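Local coordinates for protein ectonucleoside triphosphate diphosphohydrolase 4 (Homo sapiens, PDB 6WG5) that belongs to the GDA1/CD39 nucleoside phosphatase family, whose members share the fold of the actin-like ATPase superfamily, at residues G176-I181 with L485-F490; I181-V186 with L470-K475; E202-G207 with S211-R216. One frame throughout, in Å; residues are numbered along the deposited sequence.

Contact 1. Residues G176-I181 with L485-F490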
# COMPACT_ATOMS: atom_id res chain seq x y z
N GLY A 176 0.08 3.55 -5.43
CA GLY A 176 1.23 2.76 -5.03
C GLY A 176 2.49 3.59 -4.89
O GLY A 176 3.26 3.41 -3.94
N VAL A 177 2.72 4.51 -5.83
CA VAL A 177 3.89 5.38 -5.74
C VAL A 177 3.81 6.23 -4.48
O VAL A 177 4.77 6.31 -3.70
CB VAL A 177 4.00 6.26 -7.00
CG1 VAL A 177 5.17 7.24 -6.87
CG2 VAL A 177 4.17 5.40 -8.24
N TYR A 178 2.66 6.87 -4.25
CA TYR A 178 2.51 7.71 -3.06
C TYR A 178 2.76 6.91 -1.79
O TYR A 178 3.41 7.40 -0.86
CB TYR A 178 1.12 8.34 -3.04
CG TYR A 178 0.88 9.40 -4.09
CD1 TYR A 178 1.91 10.19 -4.58
CD2 TYR A 178 -0.40 9.63 -4.59
CE1 TYR A 178 1.69 11.16 -5.53
CE2 TYR A 178 -0.63 10.60 -5.54
CZ TYR A 178 0.41 11.36 -6.01
OH TYR A 178 0.19 12.33 -6.96
N ALA A 179 2.24 5.69 -1.72
CA ALA A 179 2.48 4.86 -0.54
C ALA A 179 3.96 4.51 -0.42
O ALA A 179 4.50 4.47 0.69
CB ALA A 179 1.62 3.60 -0.59
N TRP A 180 4.62 4.24 -1.54
CA TRP A 180 6.04 3.93 -1.51
C TRP A 180 6.85 5.14 -1.03
O TRP A 180 7.80 4.98 -0.27
CB TRP A 180 6.50 3.48 -2.90
CG TRP A 180 7.96 3.15 -2.97
CD1 TRP A 180 8.53 1.93 -2.75
CD2 TRP A 180 9.02 4.04 -3.30
NE1 TRP A 180 9.89 2.02 -2.92
CE2 TRP A 180 10.22 3.30 -3.26
CE3 TRP A 180 9.08 5.40 -3.63
CZ2 TRP A 180 11.46 3.87 -3.53
CZ3 TRP A 180 10.32 5.97 -3.90
CH2 TRP A 180 11.49 5.21 -3.84
N ILE A 181 6.47 6.34 -1.47
CA ILE A 181 7.13 7.55 -1.00
C ILE A 181 6.90 7.73 0.49
O ILE A 181 7.81 8.11 1.24
CB ILE A 181 6.64 8.78 -1.80
CG1 ILE A 181 7.10 8.69 -3.25
CG2 ILE A 181 7.14 10.08 -1.16
CD1 ILE A 181 6.47 9.73 -4.16
N LEU A 485 3.92 15.23 -0.04
CA LEU A 485 5.36 15.41 -0.22
C LEU A 485 5.70 15.62 -1.69
O LEU A 485 6.58 16.43 -2.02
CB LEU A 485 6.11 14.19 0.34
CG LEU A 485 7.62 14.30 0.47
CD1 LEU A 485 8.01 15.41 1.45
CD2 LEU A 485 8.20 12.97 0.92
N TYR A 486 5.01 14.92 -2.59
CA TYR A 486 5.28 15.07 -4.01
C TYR A 486 4.68 16.36 -4.56
O TYR A 486 5.31 17.04 -5.38
CB TYR A 486 4.74 13.87 -4.78
CG TYR A 486 5.11 13.88 -6.25
CD1 TYR A 486 4.17 14.21 -7.22
CD2 TYR A 486 6.40 13.58 -6.67
CE1 TYR A 486 4.50 14.23 -8.56
CE2 TYR A 486 6.74 13.60 -8.00
CZ TYR A 486 5.79 13.93 -8.95
OH TYR A 486 6.13 13.95 -10.28
N ARG A 487 3.47 16.72 -4.13
CA ARG A 487 2.82 17.91 -4.67
C ARG A 487 3.51 19.20 -4.23
O ARG A 487 3.49 20.19 -4.96
CB ARG A 487 1.34 17.94 -4.28
CG ARG A 487 0.50 16.78 -4.84
CD ARG A 487 0.58 16.69 -6.36
NE ARG A 487 0.24 17.95 -7.02
CZ ARG A 487 -0.98 18.29 -7.43
NH1 ARG A 487 -2.01 17.47 -7.25
NH2 ARG A 487 -1.17 19.46 -8.02
N THR A 488 4.13 19.20 -3.04
CA THR A 488 4.77 20.39 -2.50
C THR A 488 6.28 20.41 -2.76
O THR A 488 6.99 21.20 -2.15
CB THR A 488 4.51 20.50 -1.00
OG1 THR A 488 5.05 19.36 -0.32
CG2 THR A 488 3.02 20.60 -0.71
N ARG A 489 6.77 19.56 -3.66
CA ARG A 489 8.21 19.37 -3.80
C ARG A 489 8.93 20.60 -4.32
O ARG A 489 10.16 20.68 -4.19
CB ARG A 489 8.48 18.18 -4.73
CG ARG A 489 8.09 18.41 -6.18
CD ARG A 489 7.98 17.08 -6.91
NE ARG A 489 7.91 17.23 -8.37
CZ ARG A 489 6.79 17.41 -9.06
NH1 ARG A 489 6.84 17.51 -10.38
NH2 ARG A 489 5.62 17.49 -8.44
N PHE A 490 8.22 21.57 -4.89
CA PHE A 490 8.86 22.76 -5.44
C PHE A 490 8.87 23.94 -4.47
O PHE A 490 9.61 24.90 -4.71
CB PHE A 490 8.16 23.18 -6.74
CG PHE A 490 8.42 22.25 -7.89
CD1 PHE A 490 9.71 21.85 -8.20
CD2 PHE A 490 7.37 21.77 -8.66
CE1 PHE A 490 9.95 20.99 -9.26
CE2 PHE A 490 7.60 20.91 -9.72
CZ PHE A 490 8.89 20.52 -10.01
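Tyr178 and Ile181 meet Tyr486 and Leu485 in a buried, apolar helix-to-helix contact. It joins the middle of helix 172-186 to the C-terminal end of helix 479-487. At one end Ile181 CG2 lies 3.7 Å from Leu485 CD2, a methyl-to-methyl meeting of two branched side chains. Ile181 CG2 is the branch anti to its own backbone N. At the other end the Tyr178 ring reaches across. Its CG stands anti to the carbonyl carbon (chi1 -70°), and this carries Tyr178 CE1 to 4.1 Å from Tyr486 CB. The two tyrosines run at about a right angle. The Tyr486 ring itself turns toward Arg489 of its own segment. Tyr486 CZ lies over the centre of one face of the Arg489 guanidinium, 3.5 Å above its plane, and Phe490 CE2 lies over the opposite face. Arg489 NH2 also donates to Tyr486 O at 3.1 Å, which helps fix the rotation of the group. Nearer the start of helix 479-487, Tyr178 also touches Trp479 and Ala483. Phe258 of strand 255-259 packs on Ile181, and Ile73 from a loop packs on Leu485.

Contact 2. Residues I181-V186 with L470-K475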
# COMPACT_ATOMS: atom_id res chain seq x y z
N ILE A 181 6.47 6.34 -1.47
CA ILE A 181 7.13 7.55 -1.00
C ILE A 181 6.90 7.73 0.49
O ILE A 181 7.81 8.11 1.24
CB ILE A 181 6.64 8.78 -1.80
CG1 ILE A 181 7.10 8.69 -3.25
CG2 ILE A 181 7.14 10.08 -1.16
CD1 ILE A 181 6.47 9.73 -4.16
N GLY A 182 5.68 7.45 0.95
CA GLY A 182 5.36 7.68 2.35
C GLY A 182 6.24 6.87 3.29
O GLY A 182 6.78 7.41 4.26
N ILE A 183 6.39 5.58 3.02
CA ILE A 183 7.14 4.72 3.93
C ILE A 183 8.62 5.09 3.91
O ILE A 183 9.26 5.19 4.96
CB ILE A 183 6.91 3.24 3.60
CG1 ILE A 183 7.57 2.36 4.67
CG2 ILE A 183 7.45 2.89 2.21
CD1 ILE A 183 7.37 0.87 4.47
N ASN A 184 9.18 5.29 2.72
CA ASN A 184 10.60 5.60 2.63
C ASN A 184 10.91 6.96 3.23
O ASN A 184 12.02 7.18 3.74
CB ASN A 184 11.07 5.54 1.18
CG ASN A 184 11.27 4.12 0.70
OD1 ASN A 184 12.32 3.52 0.95
ND2 ASN A 184 10.27 3.57 0.03
N PHE A 185 9.95 7.88 3.20
CA PHE A 185 10.17 9.19 3.80
C PHE A 185 10.33 9.08 5.31
O PHE A 185 11.31 9.56 5.89
CB PHE A 185 9.03 10.13 3.45
CG PHE A 185 9.20 11.51 3.99
CD1 PHE A 185 10.17 12.35 3.48
CD2 PHE A 185 8.38 11.98 5.00
CE1 PHE A 185 10.34 13.63 3.97
CE2 PHE A 185 8.54 13.25 5.50
CZ PHE A 185 9.52 14.08 4.99
N VAL A 186 9.37 8.43 5.98
CA VAL A 186 9.45 8.29 7.43
C VAL A 186 10.67 7.46 7.82
O VAL A 186 11.27 7.69 8.88
CB VAL A 186 8.15 7.68 8.00
CG1 VAL A 186 6.97 8.59 7.72
CG2 VAL A 186 7.91 6.29 7.43
N LEU A 470 2.45 -4.03 10.71
CA LEU A 470 1.20 -3.31 10.58
C LEU A 470 1.41 -1.81 10.47
O LEU A 470 0.61 -1.12 9.82
CB LEU A 470 0.29 -3.61 11.77
CG LEU A 470 -1.22 -3.70 11.52
CD1 LEU A 470 -1.56 -4.73 10.45
CD2 LEU A 470 -1.93 -4.03 12.82
N GLN A 471 2.47 -1.29 11.07
CA GLN A 471 2.77 0.13 11.04
C GLN A 471 4.28 0.31 11.09
O GLN A 471 5.04 -0.64 11.33
CB GLN A 471 2.08 0.87 12.19
CG GLN A 471 2.23 0.21 13.54
CD GLN A 471 1.30 0.81 14.58
OE1 GLN A 471 0.26 1.38 14.25
NE2 GLN A 471 1.68 0.69 15.85
N VAL A 472 4.72 1.54 10.86
CA VAL A 472 6.14 1.89 10.85
C VAL A 472 6.35 3.01 11.85
O VAL A 472 5.63 4.02 11.84
CB VAL A 472 6.61 2.32 9.45
CG1 VAL A 472 8.11 2.59 9.45
CG2 VAL A 472 6.27 1.24 8.43
N TYR A 473 7.34 2.84 12.73
CA TYR A 473 7.58 3.79 13.82
C TYR A 473 6.28 4.07 14.56
O TYR A 473 5.98 5.21 14.93
CB TYR A 473 8.23 5.07 13.30
CG TYR A 473 9.62 4.86 12.73
CD1 TYR A 473 10.43 3.83 13.18
CD2 TYR A 473 10.11 5.69 11.72
CE1 TYR A 473 11.70 3.64 12.66
CE2 TYR A 473 11.38 5.50 11.20
CZ TYR A 473 12.16 4.47 11.67
OH TYR A 473 13.43 4.27 11.16
N ASP A 474 5.50 3.01 14.78
CA ASP A 474 4.28 3.06 15.59
C ASP A 474 3.23 3.99 14.98
O ASP A 474 2.41 4.56 15.70
CB ASP A 474 4.59 3.47 17.03
CG ASP A 474 5.42 2.44 17.77
OD1 ASP A 474 4.85 1.38 18.13
OD2 ASP A 474 6.63 2.67 17.98
N LYS A 475 3.23 4.13 13.66
CA LYS A 475 2.23 4.92 12.96
C LYS A 475 1.88 4.25 11.64
O LYS A 475 2.75 3.68 10.97
CB LYS A 475 2.72 6.35 12.70
CG LYS A 475 2.93 7.17 13.97
CD LYS A 475 3.29 8.61 13.65
CE LYS A 475 3.64 9.39 14.90
NZ LYS A 475 4.10 10.78 14.60
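Ile183 and Val186 receive Val472 and Tyr473 where the last turn of helix 172-186 faces the loop after strand 466-468. Ile183 has CG1 anti to the backbone N (chi1 -173°) and is extended to CD1. Its CG1 and CD1 both approach Val472 CG2, with Ile183 CD1 at 4.1 Å, and the two side chains run at about a right angle. Val472 splits its branches between two partners. CG2 meets Ile183, while Val472 CG1 lies 4.2 Å from Val186 CG2. The same CG1 sits above one face of the Tyr473 ring, toward its rim. The Tyr473 CG is anti to the carbonyl carbon (chi1 -65°), and the ring presents its edge to the helix end. Val186 O lies in the ring plane, 3.2 Å from Tyr473 CE2. That carbonyl oxygen also accepts a hydrogen bond from Arg22 NE. Leu481 of helix 479-487 packs on Val186 as well. The turn is closed by backbone bonds in both directions, Val472 N to Lys475 O (2.9 Å) and Lys475 N to Val472 O (3.0 Å). Tyr473 and Asp474 between them both have positive phi. This is a type I' beta turn, the kind found in tight two-residue beta hairpins.

Contact 3. Residues E202-G207 with S211-R216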
# COMPACT_ATOMS: atom_id res chain seq x y z
N GLU A 202 23.67 1.39 -6.12
CA GLU A 202 24.11 2.08 -7.32
C GLU A 202 22.90 2.27 -8.23
O GLU A 202 22.17 1.32 -8.53
CB GLU A 202 25.19 1.27 -8.03
CG GLU A 202 25.82 1.95 -9.23
CD GLU A 202 26.87 1.09 -9.90
OE1 GLU A 202 27.12 -0.03 -9.41
OE2 GLU A 202 27.45 1.54 -10.91
N VAL A 203 22.68 3.52 -8.66
CA VAL A 203 21.49 3.89 -9.41
C VAL A 203 21.89 4.37 -10.80
O VAL A 203 22.87 5.10 -10.95
CB VAL A 203 20.69 4.99 -8.68
CG1 VAL A 203 19.45 5.37 -9.46
CG2 VAL A 203 20.32 4.53 -7.28
N ASN A 204 21.13 3.94 -11.81
CA ASN A 204 21.25 4.46 -13.16
C ASN A 204 20.03 5.34 -13.42
O ASN A 204 18.91 4.84 -13.54
CB ASN A 204 21.33 3.33 -14.19
CG ASN A 204 22.50 2.40 -13.95
OD1 ASN A 204 22.32 1.19 -13.80
ND2 ASN A 204 23.70 2.95 -13.90
N ILE A 205 20.26 6.65 -13.48
CA ILE A 205 19.15 7.58 -13.70
C ILE A 205 18.58 7.35 -15.10
O ILE A 205 19.35 7.24 -16.07
CB ILE A 205 19.63 9.02 -13.53
CG1 ILE A 205 20.30 9.20 -12.16
CG2 ILE A 205 18.47 9.99 -13.68
CD1 ILE A 205 19.42 8.85 -10.97
N PRO A 206 17.26 7.27 -15.25
CA PRO A 206 16.69 7.02 -16.58
C PRO A 206 17.19 8.02 -17.62
O PRO A 206 17.12 9.24 -17.43
CB PRO A 206 15.18 7.17 -16.35
CG PRO A 206 14.99 6.85 -14.91
CD PRO A 206 16.22 7.34 -14.21
N GLY A 207 17.70 7.49 -18.73
CA GLY A 207 18.19 8.32 -19.81
C GLY A 207 19.55 8.93 -19.55
O GLY A 207 19.77 10.11 -19.87
N SER A 211 28.07 5.18 -16.76
CA SER A 211 29.14 5.72 -15.93
C SER A 211 28.69 6.94 -15.13
O SER A 211 29.44 7.38 -14.25
CB SER A 211 30.34 6.10 -16.80
OG SER A 211 30.86 4.96 -17.47
N GLU A 212 27.51 7.48 -15.40
CA GLU A 212 26.92 8.54 -14.60
C GLU A 212 26.13 8.00 -13.41
O GLU A 212 25.31 8.72 -12.84
CB GLU A 212 26.03 9.42 -15.47
CG GLU A 212 26.80 10.27 -16.48
CD GLU A 212 26.07 10.45 -17.80
OE1 GLU A 212 24.93 9.98 -17.93
OE2 GLU A 212 26.66 11.07 -18.71
N ALA A 213 26.37 6.75 -13.03
CA ALA A 213 25.65 6.14 -11.92
C ALA A 213 26.00 6.84 -10.61
O ALA A 213 27.14 7.26 -10.39
CB ALA A 213 25.99 4.66 -11.82
N ILE A 214 25.00 6.97 -9.74
CA ILE A 214 25.18 7.59 -8.44
C ILE A 214 25.01 6.52 -7.36
O ILE A 214 24.57 5.40 -7.61
CB ILE A 214 24.20 8.76 -8.22
CG1 ILE A 214 22.75 8.27 -8.30
CG2 ILE A 214 24.45 9.85 -9.24
CD1 ILE A 214 21.74 9.30 -7.86
N VAL A 215 25.38 6.90 -6.13
CA VAL A 215 25.26 6.03 -4.97
C VAL A 215 24.47 6.78 -3.90
O VAL A 215 24.87 7.89 -3.51
CB VAL A 215 26.63 5.59 -4.43
CG1 VAL A 215 26.48 4.71 -3.20
CG2 VAL A 215 27.41 4.85 -5.52
N ARG A 216 23.37 6.20 -3.45
CA ARG A 216 22.52 6.83 -2.44
C ARG A 216 21.89 5.74 -1.58
O ARG A 216 22.07 4.54 -1.84
CB ARG A 216 21.44 7.71 -3.08
CG ARG A 216 20.51 6.95 -4.01
CD ARG A 216 19.48 7.85 -4.66
NE ARG A 216 18.57 7.08 -5.50
CZ ARG A 216 17.86 7.58 -6.51
NH1 ARG A 216 17.06 6.78 -7.21
NH2 ARG A 216 17.96 8.86 -6.83
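The carbonyl oxygen of Ile214 is approached by two groups from the facing strand. Val203 N donates to Ile214 O at 2.9 Å, and the bond is nearly straight, 165° at the hydrogen. The CA-H of Glu202 makes a longer contact with the same oxygen, Glu202 CA lying 3.4 Å from Ile214 O. Ile214 N returns the bond to Val203 O at 3.1 Å. The Ala213 CA-H also meets Val203 O. Val203 and Ile214 are thus an antiparallel hydrogen-bonded pair, and Glu202 and Val215 the adjoining non-hydrogen-bonded pair, in the hairpin of strands 200-203 and 214-217.

Glu202 and Val215 point to one face of the hairpin, Val203 and Ile214 to the other. The extended chain of Glu202 brings its OE2 to 3.6 Å from Ala213 CB. Asn204 ND2 reaches the same methyl, while Asn204 OD1 accepts a hydrogen bond from Thr239 N. Val203 CB packs on Ile214 CG1, and Ile205 CD1 meets Ile214 CD1 at 3.9 Å.

Arg216 crosses Val203 at about a right angle. Its CG stands between the backbone N and the carbonyl carbon (chi1 60°), and the chain then runs extended to NE. Val203 lies against one face of the guanidinium. Val203 CG2 is 3.6 Å from Arg216 NE, and CG1 is near NH1. The polar ends of this buried arginine are met elsewhere. NH1 forms a salt bridge with Glu235 OE2 and a hydrogen bond with Val270 O, NH2 bonds to Glu268 O, and Tyr271 makes a cation-pi contact.

The guanidinium therefore combines packing on Val203, a cation-pi contact with Tyr271 and N-H bonds to oxygens. The carboxylate of Glu235 probably helps stabilise its buried positive charge, and the bonds to Glu235 and Val270 link the hairpin to the neighbouring mixed sheet.

How the contacts relate
Following the chain from the N terminus, the first segment used is on helix 172-186, which supplies one side of both contact 1 and contact 2. The two share Ile181. Strands 200-203 and 214-217 follow, and contact 3 closes a short hairpin loop between them. Much later, the loop segment 470-475 returns to the end of the helix, closing the loop of contact 2. Helix 479-487 then comes back, closing the wider loop of contact 1. The loops are nested, with contact 3 inside contact 2 and contact 2 inside contact 1. Contacts 1 and 2 touch through Leu485 and Phe185. Contact 3 stands apart, its nearest atoms about 7 Å from contact 1. Together contacts 1 and 2 hold late parts of the chain to one earlier helix.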